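Long-range contact in disulfide isomerase (Salmonella enterica subsp. enterica serovar Typhimurium, PDB 3L9U), which probably passes its redox-active disulfide on to other proteins and so helps to form their disulfide bonds, as a thioredoxin-fold oxidoreductase of the DsbA type: residues A3-T7 against E192-E196. Numbering follows the deposited sequence.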
ATOM      1  N   ALA A   3     -25.850  -7.051 -11.072  1.00 31.36           N
ATOM      2  CA  ALA A   3     -26.659  -7.068  -9.855  1.00 35.49           C
ATOM      3  C   ALA A   3     -25.795  -6.892  -8.611  1.00 35.68           C
ATOM      4  O   ALA A   3     -25.152  -5.859  -8.421  1.00 36.38           O
ATOM      5  CB  ALA A   3     -27.412  -8.364  -9.768  1.00 36.09           C
ATOM      6  N   SER A   4     -25.820  -7.907  -7.753  1.00 34.83           N
ATOM      7  CA  SER A   4     -24.809  -8.079  -6.713  1.00 33.24           C
ATOM      8  C   SER A   4     -24.369  -9.543  -6.736  1.00 31.61           C
ATOM      9  O   SER A   4     -25.185 -10.463  -6.628  1.00 35.34           O
ATOM     10  CB  SER A   4     -25.322  -7.659  -5.334  1.00 34.53           C
ATOM     11  OG  SER A   4     -24.978  -6.295  -5.058  1.00 35.50           O
ATOM     12  N   ALA A   5     -23.072  -9.747  -6.907  1.00 26.85           N
ATOM     13  CA  ALA A   5     -22.547 -11.063  -7.223  1.00 25.71           C
ATOM     14  C   ALA A   5     -21.717 -11.679  -6.106  1.00 23.35           C
ATOM     15  O   ALA A   5     -21.403 -12.868  -6.149  1.00 25.48           O
ATOM     16  CB  ALA A   5     -21.722 -10.989  -8.502  1.00 27.43           C
ATOM     17  N   PHE A   6     -21.359 -10.879  -5.107  1.00 20.41           N
ATOM     18  CA  PHE A   6     -20.396 -11.338  -4.106  1.00 18.47           C
ATOM     19  C   PHE A   6     -20.992 -11.482  -2.713  1.00 19.02           C
ATOM     20  O   PHE A   6     -22.034 -10.900  -2.404  1.00 20.59           O
ATOM     21  CB  PHE A   6     -19.158 -10.449  -4.121  1.00 15.04           C
ATOM     22  CG  PHE A   6     -18.452 -10.468  -5.439  1.00 14.19           C
ATOM     23  CD1 PHE A   6     -17.518 -11.454  -5.717  1.00 14.95           C
ATOM     24  CD2 PHE A   6     -18.755  -9.538  -6.422  1.00 14.88           C
ATOM     25  CE1 PHE A   6     -16.876 -11.497  -6.939  1.00 15.30           C
ATOM     26  CE2 PHE A   6     -18.119  -9.577  -7.648  1.00 15.29           C
ATOM     27  CZ  PHE A   6     -17.176 -10.558  -7.907  1.00 14.71           C
ATOM     28  N   THR A   7     -20.317 -12.272  -1.890  1.00 18.69           N
ATOM     29  CA  THR A   7     -20.907 -12.821  -0.679  1.00 19.63           C
ATOM     30  C   THR A   7     -20.207 -12.371   0.603  1.00 18.13           C
ATOM     31  O   THR A   7     -19.026 -12.635   0.817  1.00 17.40           O
ATOM     32  CB  THR A   7     -20.914 -14.374  -0.747  1.00 23.04           C
ATOM     33  OG1 THR A   7     -21.581 -14.793  -1.946  1.00 26.95           O
ATOM     34  CG2 THR A   7     -21.621 -14.961   0.450  1.00 25.23           C
ATOM     35  N   GLU A 192     -14.561  -6.468 -10.272  1.00 10.84           N
ATOM     36  CA  GLU A 192     -16.012  -6.355 -10.106  1.00 11.72           C
ATOM     37  C   GLU A 192     -16.423  -6.343  -8.634  1.00 12.16           C
ATOM     38  O   GLU A 192     -17.369  -5.656  -8.254  1.00 13.62           O
ATOM     39  CB  GLU A 192     -16.735  -7.458 -10.878  1.00 14.40           C
ATOM     40  CG  GLU A 192     -16.658  -7.260 -12.370  1.00 18.61           C
ATOM     41  CD  GLU A 192     -17.190  -5.905 -12.808  1.00 23.90           C
ATOM     42  OE1 GLU A 192     -18.254  -5.484 -12.296  1.00 22.64           O
ATOM     43  OE2 GLU A 192     -16.542  -5.265 -13.669  1.00 28.43           O
ATOM     44  N   LEU A 193     -15.706  -7.097  -7.808  1.00 11.90           N
ATOM     45  CA  LEU A 193     -15.936  -7.074  -6.365  1.00 10.27           C
ATOM     46  C   LEU A 193     -15.717  -5.664  -5.818  1.00 10.85           C
ATOM     47  O   LEU A 193     -16.549  -5.129  -5.074  1.00 11.86           O
ATOM     48  CB  LEU A 193     -15.016  -8.077  -5.669  1.00 11.96           C
ATOM     49  CG  LEU A 193     -14.995  -8.051  -4.140  1.00 12.81           C
ATOM     50  CD1 LEU A 193     -16.404  -8.211  -3.544  1.00 13.39           C
ATOM     51  CD2 LEU A 193     -14.042  -9.118  -3.620  1.00 12.68           C
ATOM     52  N   VAL A 194     -14.593  -5.059  -6.184  1.00  9.86           N
ATOM     53  CA  VAL A 194     -14.328  -3.678  -5.780  1.00 10.29           C
ATOM     54  C   VAL A 194     -15.433  -2.722  -6.255  1.00 11.74           C
ATOM     55  O   VAL A 194     -15.889  -1.876  -5.487  1.00 11.87           O
ATOM     56  CB  VAL A 194     -12.940  -3.192  -6.267  1.00  8.37           C
ATOM     57  CG1 VAL A 194     -12.775  -1.677  -6.054  1.00  9.79           C
ATOM     58  CG2 VAL A 194     -11.829  -3.997  -5.559  1.00  8.12           C
ATOM     59  N   ARG A 195     -15.868  -2.855  -7.510  1.00 11.03           N
ATOM     60  CA  ARG A 195     -16.905  -1.965  -8.037  1.00 12.46           C
ATOM     61  C   ARG A 195     -18.221  -2.139  -7.287  1.00 13.62           C
ATOM     62  O   ARG A 195     -18.918  -1.168  -6.994  1.00 14.85           O
ATOM     63  CB  ARG A 195     -17.112  -2.190  -9.535  1.00 15.36           C
ATOM     64  CG  ARG A 195     -15.857  -1.976 -10.362  1.00 20.21           C
ATOM     65  CD  ARG A 195     -16.107  -2.234 -11.839  1.00 23.58           C
ATOM     66  NE  ARG A 195     -16.929  -1.184 -12.420  1.00 24.71           N
ATOM     67  CZ  ARG A 195     -16.457  -0.034 -12.889  1.00 25.83           C
ATOM     68  NH1 ARG A 195     -15.153   0.224 -12.858  1.00 23.31           N
ATOM     69  NH2 ARG A 195     -17.294   0.862 -13.394  1.00 29.46           N
ATOM     70  N   GLU A 196     -18.556  -3.383  -6.972  1.00 12.96           N
ATOM     71  CA  GLU A 196     -19.765  -3.681  -6.208  1.00 14.15           C
ATOM     72  C   GLU A 196     -19.703  -3.055  -4.812  1.00 12.93           C
ATOM     73  O   GLU A 196     -20.673  -2.449  -4.337  1.00 15.89           O
ATOM     74  CB  GLU A 196     -19.931  -5.199  -6.104  1.00 15.33           C
ATOM     75  CG  GLU A 196     -21.159  -5.671  -5.344  1.00 17.20           C
ATOM     76  CD  GLU A 196     -21.491  -7.122  -5.654  1.00 17.74           C
ATOM     77  OE1 GLU A 196     -21.685  -7.445  -6.848  1.00 18.70           O
ATOM     78  OE2 GLU A 196     -21.557  -7.943  -4.711  1.00 18.71           O
TER
HETATM   79  O   HOH W   1     -22.904  -4.884  -8.357  1.00 30.39           O
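The carboxylate of Glu196 grips two successive backbone amides, Ala5 N and Phe6 N, and so ties the start of the modelled chain of this thioredoxin-fold protein to the helix 187-198. It is a clear example of how one acidic side chain can hold an irregular segment. Ala5 N bonds to Glu196 OE1 at 2.7 Å, nearly straight at 165°, and Phe6 N bonds to Glu196 OE2 at 3.0 Å. Both amides arrive on the syn side, slightly out of the carboxylate plane, and as a bidentate pair they should restrain its rotation.

Beside these hydrogen bonds, Phe6 lays one ring face on Leu193. The CH-pi contact is well centred, with Leu193 CB 3.9 Å from the centroid of the Phe6 ring, while the methyl Leu193 CD1 packs against Phe6 CG and CB. The Glu196 carboxylate stands at the ring edge, its plane turned 57° from that of the ring.

What brings the carboxylate there is an outstretched side chain: with CG anti to the backbone N (chi1 -179°), Glu196 extends from the helix toward the segment 3-7. Leu193 also touches Ile179 of strand 177-179, so the helix face under the ring is joined to the sheet. Toward the N-terminus, a water donates to Glu196 OE1, its oxygen 3.2 Å from that atom; its link to Ala3 O is doubtfully short.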